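Long-range contacts in nucleoporin nup120 (Schizosaccharomyces pombe, PDB 4GQ2), which serves as a structural component of the nuclear pore complex, whose nucleoporins can also dock transiently associated nuclear transport factors: residues D13-C18 and S766-L771; E96-F101 and P670-C675; S187-G192 and D231-N236; T237-I242 and V251-D256; N894-Y899 and D924-T929. One frame throughout, in Å; residues are numbered along the deposited sequence.

Interaction 1: residues D13-C18 and S766-L771; sequences DLQSFC and SVNTAL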
# COMPACT_ATOMS: atom_id res chain seq x y z
N ASP A 13 2.38 11.21 12.31
CA ASP A 13 3.63 10.51 12.45
C ASP A 13 4.45 10.77 11.19
O ASP A 13 3.91 11.25 10.19
CB ASP A 13 3.42 9.01 12.75
CG ASP A 13 2.64 8.27 11.66
OD1 ASP A 13 2.84 8.52 10.45
OD2 ASP A 13 1.83 7.39 12.02
N LEU A 14 5.75 10.49 11.26
CA LEU A 14 6.67 10.77 10.16
C LEU A 14 6.26 10.07 8.86
O LEU A 14 6.26 10.68 7.78
CB LEU A 14 8.10 10.39 10.56
CG LEU A 14 8.99 11.48 11.18
CD1 LEU A 14 8.34 12.22 12.35
CD2 LEU A 14 10.31 10.87 11.61
N GLN A 15 5.89 8.80 8.99
CA GLN A 15 5.51 7.96 7.85
C GLN A 15 4.32 8.52 7.06
O GLN A 15 4.38 8.59 5.83
CB GLN A 15 5.22 6.53 8.33
CG GLN A 15 5.09 5.48 7.22
CD GLN A 15 6.34 5.31 6.38
OE1 GLN A 15 7.47 5.53 6.83
NE2 GLN A 15 6.15 4.91 5.13
N SER A 16 3.27 8.93 7.76
CA SER A 16 2.03 9.38 7.11
C SER A 16 2.20 10.72 6.41
O SER A 16 1.47 11.03 5.47
CB SER A 16 0.87 9.47 8.10
OG SER A 16 0.58 8.21 8.68
N PHE A 17 3.17 11.51 6.86
CA PHE A 17 3.47 12.81 6.27
C PHE A 17 4.61 12.73 5.24
O PHE A 17 5.04 13.76 4.72
CB PHE A 17 3.85 13.82 7.36
CG PHE A 17 2.67 14.49 8.01
CD1 PHE A 17 1.76 13.77 8.77
CD2 PHE A 17 2.48 15.86 7.87
CE1 PHE A 17 0.67 14.40 9.37
CE2 PHE A 17 1.40 16.50 8.48
CZ PHE A 17 0.49 15.76 9.23
N CYS A 18 5.10 11.52 4.95
CA CYS A 18 6.25 11.33 4.04
C CYS A 18 7.48 12.14 4.45
O CYS A 18 8.15 12.75 3.62
CB CYS A 18 5.89 11.66 2.58
SG CYS A 18 4.39 10.87 1.98
N SER A 766 9.37 12.13 -3.59
CA SER A 766 9.49 12.14 -2.12
C SER A 766 8.31 11.44 -1.44
O SER A 766 8.34 11.13 -0.25
CB SER A 766 9.62 13.57 -1.60
OG SER A 766 10.60 14.30 -2.34
N VAL A 767 7.28 11.19 -2.22
CA VAL A 767 6.06 10.51 -1.81
C VAL A 767 6.34 9.06 -1.35
O VAL A 767 7.34 8.46 -1.77
CB VAL A 767 5.06 10.62 -2.98
CG1 VAL A 767 4.51 9.28 -3.42
CG2 VAL A 767 4.00 11.69 -2.70
N ASN A 768 5.48 8.51 -0.50
CA ASN A 768 5.73 7.19 0.10
C ASN A 768 5.01 6.00 -0.54
O ASN A 768 5.50 4.87 -0.48
CB ASN A 768 5.43 7.20 1.61
CG ASN A 768 6.60 7.69 2.45
OD1 ASN A 768 7.71 7.84 1.95
ND2 ASN A 768 6.35 7.93 3.73
N THR A 769 3.85 6.24 -1.12
CA THR A 769 3.09 5.15 -1.74
C THR A 769 2.81 5.41 -3.21
O THR A 769 2.82 6.56 -3.67
CB THR A 769 1.76 4.89 -1.02
OG1 THR A 769 0.82 5.92 -1.36
CG2 THR A 769 1.95 4.85 0.50
N ALA A 770 2.53 4.33 -3.93
CA ALA A 770 2.11 4.43 -5.33
C ALA A 770 0.82 5.24 -5.51
O ALA A 770 0.64 5.90 -6.53
CB ALA A 770 1.97 3.04 -5.94
N LEU A 771 -0.08 5.17 -4.53
CA LEU A 771 -1.35 5.91 -4.63
C LEU A 771 -1.16 7.41 -4.36
O LEU A 771 -1.88 8.23 -4.89
CB LEU A 771 -2.42 5.31 -3.71
CG LEU A 771 -3.84 5.86 -3.86
CD1 LEU A 771 -4.37 5.66 -5.28
CD2 LEU A 771 -4.78 5.23 -2.84
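N768 and C18 form the tight part of this contact, where the loop between strands 3-11 and 21-26 meets the chain leading into helix 770-777. N768 ND2 donates to Q15 O at 3.0 Å, reaching one of its lone pairs in the carbonyl plane, although the bond is bent (133° at the hydrogen). The same oxygen accepts C18 N, closing a type I turn from Q15 to C18, so one carbonyl serves both the local turn and the distant segment. C18 packs beside this bond. Its SG, anti to its own carbonyl carbon (chi1 -50°), rests 3.8 Å from N768 CB, while C18 CB approaches S766 O at 3.8 Å.

The looser side is that of the partly exposed Q15 and S766. The Q15 and N768 amides lie nearly parallel, planes 10° apart, yet Q15 NE2 and N768 ND2, at 3.3 Å, are two donors and form no bond as modelled. S766 meets C18 through its carbonyl, and its side chain turns to other partners, including K100.

Within the same loop, D13 OD1 takes S16 N at 2.8 Å and also S16 OG, an Asx motif that secures the bend, while D13 OD2 accepts I434 N. The chemistry implies that between these two segments a single bent amide-to-carbonyl bond, with the C18 thiol packed beside it, supplies the polar link.

Interaction 2: residues E96-F101 and P670-C675; sequences EPLSKF and PSLFLC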
# COMPACT_ATOMS: atom_id res chain seq x y z
N GLU A 96 7.86 27.00 -2.82
CA GLU A 96 8.88 26.62 -1.85
C GLU A 96 9.26 25.13 -1.89
O GLU A 96 8.49 24.31 -2.38
CB GLU A 96 8.43 27.02 -0.43
CG GLU A 96 8.17 28.51 -0.26
CD GLU A 96 8.37 29.00 1.16
OE1 GLU A 96 9.41 28.66 1.77
OE2 GLU A 96 7.50 29.74 1.67
N PRO A 97 10.46 24.78 -1.36
CA PRO A 97 10.85 23.37 -1.26
C PRO A 97 9.90 22.62 -0.32
O PRO A 97 9.35 23.22 0.61
CB PRO A 97 12.25 23.42 -0.63
CG PRO A 97 12.71 24.83 -0.79
CD PRO A 97 11.47 25.67 -0.76
N LEU A 98 9.72 21.33 -0.58
CA LEU A 98 8.80 20.51 0.19
C LEU A 98 9.18 20.42 1.66
O LEU A 98 10.36 20.45 2.01
CB LEU A 98 8.73 19.10 -0.39
CG LEU A 98 8.32 18.96 -1.85
CD1 LEU A 98 8.42 17.50 -2.25
CD2 LEU A 98 6.92 19.50 -2.12
N SER A 99 8.17 20.32 2.52
CA SER A 99 8.38 20.05 3.94
C SER A 99 8.68 18.57 4.12
O SER A 99 7.78 17.73 4.08
CB SER A 99 7.15 20.45 4.75
OG SER A 99 6.85 21.82 4.58
N LYS A 100 9.95 18.24 4.32
CA LYS A 100 10.38 16.85 4.48
C LYS A 100 10.73 16.56 5.92
O LYS A 100 11.17 15.45 6.26
CB LYS A 100 11.58 16.56 3.58
CG LYS A 100 11.29 16.53 2.09
CD LYS A 100 12.58 16.67 1.30
CE LYS A 100 12.44 16.20 -0.14
NZ LYS A 100 13.70 16.41 -0.91
N PHE A 101 10.54 17.55 6.79
CA PHE A 101 10.90 17.43 8.19
C PHE A 101 9.87 18.09 9.08
O PHE A 101 9.24 19.08 8.68
CB PHE A 101 12.29 18.04 8.46
CG PHE A 101 13.38 17.49 7.58
CD1 PHE A 101 14.03 16.30 7.92
CD2 PHE A 101 13.72 18.13 6.39
CE1 PHE A 101 15.02 15.78 7.10
CE2 PHE A 101 14.70 17.60 5.56
CZ PHE A 101 15.35 16.43 5.92
N PRO A 670 2.27 19.97 -5.53
CA PRO A 670 1.45 19.82 -4.33
C PRO A 670 2.35 19.59 -3.13
O PRO A 670 3.50 19.18 -3.29
CB PRO A 670 0.65 18.55 -4.62
CG PRO A 670 1.53 17.75 -5.53
CD PRO A 670 2.27 18.74 -6.36
N SER A 671 1.84 19.86 -1.93
CA SER A 671 2.57 19.50 -0.72
C SER A 671 2.48 17.99 -0.54
O SER A 671 1.55 17.35 -1.04
CB SER A 671 1.95 20.19 0.49
OG SER A 671 0.74 19.55 0.86
N LEU A 672 3.44 17.42 0.19
CA LEU A 672 3.37 16.01 0.53
C LEU A 672 2.09 15.69 1.30
O LEU A 672 1.41 14.71 1.00
CB LEU A 672 4.61 15.57 1.32
CG LEU A 672 5.90 15.55 0.49
CD1 LEU A 672 7.11 15.39 1.41
CD2 LEU A 672 5.86 14.47 -0.61
N PHE A 673 1.75 16.55 2.26
CA PHE A 673 0.56 16.37 3.06
C PHE A 673 -0.72 16.30 2.22
O PHE A 673 -1.63 15.52 2.53
CB PHE A 673 0.45 17.44 4.15
CG PHE A 673 -0.76 17.28 5.03
CD1 PHE A 673 -0.86 16.22 5.93
CD2 PHE A 673 -1.80 18.19 4.96
CE1 PHE A 673 -1.97 16.08 6.74
CE2 PHE A 673 -2.93 18.04 5.76
CZ PHE A 673 -3.01 16.99 6.65
N LEU A 674 -0.77 17.09 1.15
CA LEU A 674 -1.88 17.01 0.21
C LEU A 674 -1.97 15.62 -0.44
O LEU A 674 -3.05 15.01 -0.45
CB LEU A 674 -1.79 18.08 -0.87
CG LEU A 674 -3.06 17.97 -1.71
CD1 LEU A 674 -4.06 19.07 -1.39
CD2 LEU A 674 -2.75 17.91 -3.19
N CYS A 675 -0.85 15.14 -0.96
CA CYS A 675 -0.79 13.81 -1.57
C CYS A 675 -1.25 12.73 -0.61
O CYS A 675 -2.03 11.86 -0.98
CB CYS A 675 0.63 13.51 -2.07
SG CYS A 675 1.20 14.67 -3.32
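The flat groups touched by L98 and L672 are peptide units rather than rings, and the two leucines approach them differently. L98 CD2 meets the oxygen end of the P670 carbonyl from near its plane, 3.6 Å from P670 O, whereas L672 CD1 comes to S99 O from above the plane of that peptide, 3.6 Å away. Each leucine thus rests on the other segment's backbone, and between them L98 CD1 and L672 CG come within 4.2 Å. In L672, CG stands anti to the carbonyl carbon (chi1 -70°), which sends the isobutyl group out from the helix start toward S99 and K100; the methylene K100 CG adds a looser contact.

S671, the N-cap residue, fixes the place from which L672 projects: its OG accepts L674 N at 2.9 Å, and the same OG is hydrogen-bonded with S90 O. On the opposing chain, S99 OG is held by D88.

The ring of F673, in the same helical turn, takes no part here and stacks on F17. The contact therefore sets the first turn of helix 672-703, from the helical domain, against the loop between strands 83-88 and 101-106 of the propeller domain, while P670 and L674 pack on Y779.

Interaction 3: residues S187-G192 and D231-N236; sequences SFFNGG and DYRSPN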
# COMPACT_ATOMS: atom_id res chain seq x y z
N SER A 187 -3.82 35.98 31.03
CA SER A 187 -4.75 36.10 32.15
C SER A 187 -4.41 35.06 33.21
O SER A 187 -3.80 34.03 32.91
CB SER A 187 -6.20 35.94 31.68
OG SER A 187 -6.45 34.62 31.21
N PHE A 188 -4.83 35.33 34.44
CA PHE A 188 -4.46 34.48 35.57
C PHE A 188 -5.64 33.70 36.13
O PHE A 188 -6.78 34.16 36.09
CB PHE A 188 -3.76 35.29 36.65
CG PHE A 188 -2.53 36.00 36.16
CD1 PHE A 188 -1.33 35.31 36.00
CD2 PHE A 188 -2.57 37.36 35.84
CE1 PHE A 188 -0.19 35.96 35.55
CE2 PHE A 188 -1.43 38.01 35.38
CZ PHE A 188 -0.24 37.31 35.24
N PHE A 189 -5.34 32.51 36.65
CA PHE A 189 -6.37 31.57 37.09
C PHE A 189 -7.29 32.13 38.16
O PHE A 189 -8.50 31.90 38.12
CB PHE A 189 -5.72 30.26 37.58
CG PHE A 189 -6.72 29.24 38.02
CD1 PHE A 189 -7.26 28.34 37.12
CD2 PHE A 189 -7.15 29.19 39.35
CE1 PHE A 189 -8.20 27.40 37.52
CE2 PHE A 189 -8.08 28.26 39.76
CZ PHE A 189 -8.61 27.36 38.84
N ASN A 190 -6.71 32.86 39.12
CA ASN A 190 -7.48 33.41 40.25
C ASN A 190 -7.97 34.84 39.99
O ASN A 190 -8.55 35.48 40.88
CB ASN A 190 -6.68 33.33 41.56
CG ASN A 190 -6.29 31.90 41.92
OD1 ASN A 190 -5.47 31.27 41.24
ND2 ASN A 190 -6.88 31.38 42.99
N GLY A 191 -7.75 35.34 38.78
CA GLY A 191 -8.17 36.68 38.39
C GLY A 191 -7.01 37.57 37.99
O GLY A 191 -5.89 37.41 38.48
N GLY A 192 -7.28 38.51 37.09
CA GLY A 192 -6.25 39.43 36.61
C GLY A 192 -5.77 39.19 35.19
O GLY A 192 -6.02 38.14 34.60
N ASP A 231 -6.92 29.74 47.90
CA ASP A 231 -7.37 29.23 46.61
C ASP A 231 -8.79 29.75 46.36
O ASP A 231 -9.76 29.26 46.95
CB ASP A 231 -7.34 27.70 46.61
CG ASP A 231 -8.18 27.10 45.49
OD1 ASP A 231 -7.80 27.25 44.31
OD2 ASP A 231 -9.22 26.48 45.80
N TYR A 232 -8.90 30.74 45.48
CA TYR A 232 -10.15 31.48 45.28
C TYR A 232 -10.14 32.32 44.01
O TYR A 232 -9.11 32.90 43.65
CB TYR A 232 -10.42 32.37 46.51
CG TYR A 232 -11.50 33.39 46.28
CD1 TYR A 232 -12.84 33.02 46.26
CD2 TYR A 232 -11.17 34.73 46.07
CE1 TYR A 232 -13.84 33.96 46.04
CE2 TYR A 232 -12.16 35.68 45.84
CZ TYR A 232 -13.49 35.28 45.83
OH TYR A 232 -14.48 36.21 45.62
N ARG A 233 -11.29 32.41 43.34
CA ARG A 233 -11.38 33.07 42.03
C ARG A 233 -12.29 34.29 42.03
O ARG A 233 -13.46 34.21 42.42
CB ARG A 233 -11.86 32.07 40.98
CG ARG A 233 -11.21 30.69 41.07
CD ARG A 233 -11.52 29.87 39.83
NE ARG A 233 -10.87 30.44 38.65
CZ ARG A 233 -11.07 30.01 37.41
NH1 ARG A 233 -11.90 29.00 37.18
NH2 ARG A 233 -10.43 30.58 36.40
N SER A 234 -11.76 35.42 41.56
CA SER A 234 -12.51 36.68 41.53
C SER A 234 -13.51 36.73 40.36
O SER A 234 -13.31 36.06 39.35
CB SER A 234 -11.56 37.88 41.49
OG SER A 234 -10.96 38.04 40.22
N PRO A 235 -14.60 37.51 40.50
CA PRO A 235 -15.61 37.52 39.44
C PRO A 235 -15.12 38.07 38.10
O PRO A 235 -15.70 37.75 37.06
CB PRO A 235 -16.72 38.41 40.01
CG PRO A 235 -16.54 38.32 41.49
CD PRO A 235 -15.05 38.27 41.68
N ASN A 236 -14.05 38.86 38.12
CA ASN A 236 -13.48 39.39 36.88
C ASN A 236 -12.45 38.46 36.19
O ASN A 236 -11.92 38.79 35.13
CB ASN A 236 -12.91 40.81 37.09
CG ASN A 236 -11.75 40.84 38.07
OD1 ASN A 236 -11.83 40.29 39.17
ND2 ASN A 236 -10.67 41.49 37.67
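F189 O is gripped by two nitrogens of one guanidinium: R233 NE at 2.8 Å and R233 NH2 at 2.9 Å. The hold is side-on, and the two bonds differ, since NH2 lies in the carbonyl plane on a lone pair while NE is tilted from that plane. The same guanidinium also lies flat on the F189 ring, centres 3.9 Å apart and planes 6° from parallel, a stack that is at once a cation-pi contact. R233 CZ stands over the ring face, with NE displaced toward the CE2 rim. The ring can do this because F189 CG is anti to the backbone N (chi1 -179°), beside the very carbonyl that R233 grips, and the arginine bends at chi3 to bring its plane across. One residue thus supplies both the pi face and the acceptor that orient the cation.

Next along the chain, N190 ND2 donates to Y232 O at 2.8 Å from well above that carbonyl's plane. N190 O in return receives S234 N in a long but straight bond (3.3 Å, 169°). G191 then passes close to S234, its CA 3.6 Å from S234 OG; a CB here would clash with that hydroxyl and at these backbone angles would also press on the carbonyl oxygen of N190. S234 OG itself donates to N236 OD1 at 2.6 Å.

The contact lies at the surface of the propeller. The type I turn F188-G191, between strands 183-188 and 193-199 of one four-stranded blade, receives the loop that runs from strand 204-210 to strand 238-244, the first of the next blade, whose I238 and M241 touch S187.

Interaction 4: residues T237-I242 and V251-D256; sequences TIISMI and VMLSLD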
# COMPACT_ATOMS: atom_id res chain seq x y z
N THR A 237 -12.20 37.29 36.81
CA THR A 237 -11.32 36.26 36.23
C THR A 237 -11.73 35.95 34.79
O THR A 237 -12.89 35.65 34.51
CB THR A 237 -11.38 34.95 37.04
OG1 THR A 237 -11.20 35.22 38.43
CG2 THR A 237 -10.30 33.98 36.57
N ILE A 238 -10.76 36.03 33.88
CA ILE A 238 -11.01 35.76 32.46
C ILE A 238 -11.18 34.26 32.26
O ILE A 238 -10.31 33.47 32.64
CB ILE A 238 -9.88 36.31 31.56
CG1 ILE A 238 -9.53 37.77 31.91
CG2 ILE A 238 -10.23 36.16 30.08
CD1 ILE A 238 -10.61 38.79 31.61
N ILE A 239 -12.31 33.88 31.67
CA ILE A 239 -12.58 32.47 31.38
C ILE A 239 -12.55 32.18 29.88
O ILE A 239 -12.67 31.02 29.47
CB ILE A 239 -13.90 31.98 32.01
CG1 ILE A 239 -15.09 32.79 31.47
CG2 ILE A 239 -13.82 32.04 33.53
CD1 ILE A 239 -16.42 32.07 31.56
N SER A 240 -12.39 33.23 29.08
CA SER A 240 -12.29 33.13 27.62
C SER A 240 -11.94 34.50 27.05
O SER A 240 -12.60 35.49 27.36
CB SER A 240 -13.60 32.62 27.03
OG SER A 240 -13.40 31.94 25.80
N MET A 241 -10.91 34.57 26.21
CA MET A 241 -10.54 35.82 25.55
C MET A 241 -10.00 35.63 24.13
O MET A 241 -9.29 34.66 23.85
CB MET A 241 -9.57 36.65 26.39
CG MET A 241 -8.27 35.96 26.79
SD MET A 241 -7.05 37.13 27.42
CE MET A 241 -5.72 36.04 27.90
N ILE A 242 -10.35 36.57 23.25
CA ILE A 242 -9.90 36.56 21.86
C ILE A 242 -9.45 37.94 21.38
O ILE A 242 -10.03 38.97 21.75
CB ILE A 242 -10.97 36.00 20.88
CG1 ILE A 242 -12.33 36.66 21.13
CG2 ILE A 242 -11.07 34.49 21.00
CD1 ILE A 242 -13.31 36.52 19.97
N VAL A 251 -11.50 40.87 23.22
CA VAL A 251 -12.84 40.51 23.70
C VAL A 251 -12.71 39.42 24.76
O VAL A 251 -12.13 38.36 24.50
CB VAL A 251 -13.79 40.05 22.57
CG1 VAL A 251 -15.13 39.60 23.13
CG2 VAL A 251 -14.00 41.18 21.57
N MET A 252 -13.25 39.69 25.94
CA MET A 252 -13.12 38.80 27.08
C MET A 252 -14.47 38.45 27.69
O MET A 252 -15.40 39.26 27.66
CB MET A 252 -12.22 39.42 28.15
CG MET A 252 -10.96 40.07 27.60
SD MET A 252 -10.15 41.19 28.77
CE MET A 252 -11.39 42.46 29.00
N LEU A 253 -14.56 37.24 28.22
CA LEU A 253 -15.69 36.80 29.02
C LEU A 253 -15.22 36.49 30.43
O LEU A 253 -14.19 35.83 30.62
CB LEU A 253 -16.37 35.58 28.39
CG LEU A 253 -17.61 35.02 29.08
CD1 LEU A 253 -18.67 36.08 29.33
CD2 LEU A 253 -18.19 33.88 28.26
N SER A 254 -15.97 36.98 31.42
CA SER A 254 -15.57 36.87 32.83
C SER A 254 -16.26 35.70 33.54
O SER A 254 -17.24 35.15 33.04
CB SER A 254 -15.86 38.17 33.57
OG SER A 254 -17.24 38.45 33.58
N LEU A 255 -15.74 35.35 34.72
CA LEU A 255 -16.33 34.29 35.54
C LEU A 255 -17.78 34.61 35.91
O LEU A 255 -18.60 33.71 36.06
CB LEU A 255 -15.48 34.05 36.80
CG LEU A 255 -15.81 32.85 37.71
CD1 LEU A 255 -15.40 31.52 37.07
CD2 LEU A 255 -15.16 33.00 39.07
N ASP A 256 -18.08 35.90 36.05
CA ASP A 256 -19.46 36.34 36.30
C ASP A 256 -20.17 36.84 35.02
O ASP A 256 -20.88 37.85 35.04
CB ASP A 256 -19.54 37.36 37.46
CG ASP A 256 -18.93 38.72 37.12
OD1 ASP A 256 -18.23 38.87 36.09
OD2 ASP A 256 -19.16 39.66 37.91
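A beta hairpin with a classic bulge joins T237-I242 to V251-D256 on strands 238-244 and 249-254, the first two of a four-stranded antiparallel propeller blade. I239 and S240 both stand opposite L253: I239 N donates to L253 O at 2.9 Å, and L253 N to S240 O at 2.8 Å, both nearly straight. Beyond the bulge the pairing is regular. I242 and V251 exchange two bonds, V251 N reaching I242 O at 2.8 Å, and M241 faces M252 as a non-hydrogen-bonded pair. At the other end L255 N reaches T237 O at 2.9 Å in a more bent bond (132°).

The extra residue carries its own packing. I239 CG1 sits between its backbone N and carbonyl carbon (chi1 60°), which lays CD1 against L253 CG at 4.0 Å, while CG2 meets L255 CD1 at 3.9 Å. With an alanine here, L253 and L255 would probably lose their common apolar neighbour, leaving a gap beside the bulge.

The two faces look to different blades. I238 CD1 touches M252 SD at 3.7 Å on the face where I238 and M241 also contact S187, whereas V251 and L253 pack on L288. Backbone bonding therefore survives the extra residue, while aliphatic and thioether groups pack toward the neighbouring blades on both faces, the S240 hydroxyl being engaged by Y287 N.

Interaction 5: residues N894-Y899 and D924-T929; sequences NLLSCY and DASKET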
# COMPACT_ATOMS: atom_id res chain seq x y z
N ASN A 894 11.41 3.23 -42.63
CA ASN A 894 11.99 1.97 -42.17
C ASN A 894 11.82 1.83 -40.67
O ASN A 894 12.80 1.65 -39.93
CB ASN A 894 13.47 1.87 -42.55
CG ASN A 894 13.70 1.68 -44.03
OD1 ASN A 894 13.09 0.82 -44.66
ND2 ASN A 894 14.60 2.48 -44.59
N LEU A 895 10.58 1.93 -40.22
CA LEU A 895 10.31 2.03 -38.79
C LEU A 895 10.56 0.71 -38.05
O LEU A 895 11.06 0.72 -36.93
CB LEU A 895 8.90 2.58 -38.55
CG LEU A 895 8.65 4.03 -39.02
CD1 LEU A 895 7.17 4.40 -38.97
CD2 LEU A 895 9.49 5.03 -38.24
N LEU A 896 10.25 -0.41 -38.70
CA LEU A 896 10.54 -1.72 -38.11
C LEU A 896 12.01 -1.78 -37.75
O LEU A 896 12.36 -2.10 -36.61
CB LEU A 896 10.18 -2.88 -39.05
CG LEU A 896 9.42 -4.09 -38.45
CD1 LEU A 896 9.65 -5.36 -39.26
CD2 LEU A 896 9.76 -4.33 -36.98
N SER A 897 12.86 -1.47 -38.73
CA SER A 897 14.32 -1.46 -38.54
C SER A 897 14.74 -0.52 -37.42
O SER A 897 15.58 -0.89 -36.59
CB SER A 897 15.03 -1.07 -39.84
OG SER A 897 15.03 -2.14 -40.76
N CYS A 898 14.15 0.68 -37.39
CA CYS A 898 14.41 1.66 -36.33
C CYS A 898 14.14 1.08 -34.95
O CYS A 898 14.93 1.26 -34.02
CB CYS A 898 13.55 2.92 -36.55
SG CYS A 898 14.10 3.98 -37.90
N TYR A 899 13.01 0.38 -34.84
CA TYR A 899 12.61 -0.30 -33.61
C TYR A 899 13.65 -1.34 -33.23
O TYR A 899 14.14 -1.34 -32.09
CB TYR A 899 11.21 -0.90 -33.78
CG TYR A 899 10.71 -1.74 -32.62
CD1 TYR A 899 10.41 -1.16 -31.39
CD2 TYR A 899 10.51 -3.13 -32.77
CE1 TYR A 899 9.94 -1.93 -30.33
CE2 TYR A 899 10.05 -3.90 -31.72
CZ TYR A 899 9.77 -3.30 -30.50
OH TYR A 899 9.31 -4.05 -29.44
N ASP A 924 18.89 -4.97 -39.77
CA ASP A 924 19.46 -5.09 -41.11
C ASP A 924 18.51 -5.82 -42.06
O ASP A 924 18.22 -5.33 -43.15
CB ASP A 924 20.81 -5.80 -41.05
CG ASP A 924 21.76 -5.35 -42.14
OD1 ASP A 924 21.33 -5.27 -43.31
OD2 ASP A 924 22.94 -5.08 -41.82
N ALA A 925 18.01 -6.98 -41.62
CA ALA A 925 17.05 -7.77 -42.40
C ALA A 925 15.70 -7.07 -42.65
O ALA A 925 15.00 -7.42 -43.60
CB ALA A 925 16.83 -9.12 -41.74
N SER A 926 15.35 -6.08 -41.82
CA SER A 926 14.00 -5.48 -41.83
C SER A 926 13.81 -4.22 -42.70
O SER A 926 12.69 -3.71 -42.80
CB SER A 926 13.53 -5.18 -40.40
OG SER A 926 13.31 -6.38 -39.67
N LYS A 927 14.89 -3.73 -43.31
CA LYS A 927 14.83 -2.54 -44.17
C LYS A 927 13.88 -2.77 -45.34
O LYS A 927 13.87 -3.85 -45.94
CB LYS A 927 16.22 -2.16 -44.69
CG LYS A 927 17.30 -2.05 -43.61
CD LYS A 927 18.53 -1.29 -44.09
CE LYS A 927 19.34 -2.07 -45.12
NZ LYS A 927 20.36 -2.97 -44.50
N GLU A 928 13.06 -1.77 -45.64
CA GLU A 928 12.12 -1.85 -46.76
C GLU A 928 12.41 -0.78 -47.83
O GLU A 928 11.94 -0.88 -48.96
CB GLU A 928 10.68 -1.74 -46.26
CG GLU A 928 10.29 -0.38 -45.72
CD GLU A 928 9.00 -0.39 -44.91
OE1 GLU A 928 8.24 -1.38 -45.01
OE2 GLU A 928 8.75 0.60 -44.18
N THR A 929 13.21 0.22 -47.46
CA THR A 929 13.47 1.39 -48.29
C THR A 929 14.93 1.82 -48.13
O THR A 929 15.46 1.80 -47.02
CB THR A 929 12.51 2.54 -47.91
OG1 THR A 929 11.22 2.26 -48.46
CG2 THR A 929 13.00 3.89 -48.43
O HOH W 1 9.31 -0.58 -41.57
O HOH W 2 12.11 -1.33 -41.45
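The start of helix 895-909 meets the turn after helix 913-925 through N894, the N-cap residue, whose side chain looks across the contact and makes no capping bond. Its amide pairs with the backbone much as a peptide group would. OD1 accepts E928 N at 2.8 Å and T929 N at 2.9 Å, the second in the carbonyl plane on a lone pair, the first tilted from it. ND2 returns a bond to T929 O at 2.7 Å, nearly straight at 162°. Three bonds thus fix the rotation of one buried amide. A leucine in its place is likely to leave E928 N, T929 N and T929 O without these partners and the turn freer to shift.

In this helical HEAT-family region, such a turn leads from one helix to the next, here into helix 932-949, on which N894 and K927 also pack.

Two waters meet amides of the first turn. L896 N donates to one water, which bonds weakly to E928 OE2; S897 N donates to another, which in turn donates to S926 O, each bond of this second bridge 2.8 Å. S897 OG bonds to A923 O and also packs against S926 CB at 3.4 Å. K927, bent at chi3 and chi4, folds back to a salt bridge, NZ to D924 OD1 at 2.8 Å.

How the interactions relate
The five contacts run along the elongated chain in two close pairs and one outlier. Interactions 1 and 2, centres about 10 Å apart, touch near the middle, where C18 O packs on L672 CD1; interaction 2 is nested in the long loop closed by interaction 1, so propeller-side loops meet helical segments hundreds of residues on. Interactions 3 and 4, nested within both, are also about 10 Å apart by centres and follow in series: the loop of interaction 3 runs directly into strand 238-244 of interaction 4, and P235 O probably bonds D256 N. Interaction 5 comes last, in the HEAT-family region, about 91 Å from interaction 3 between centres. Together they trace sheet packing, a central junction and helical stacking in one extended scaffold nucleoporin.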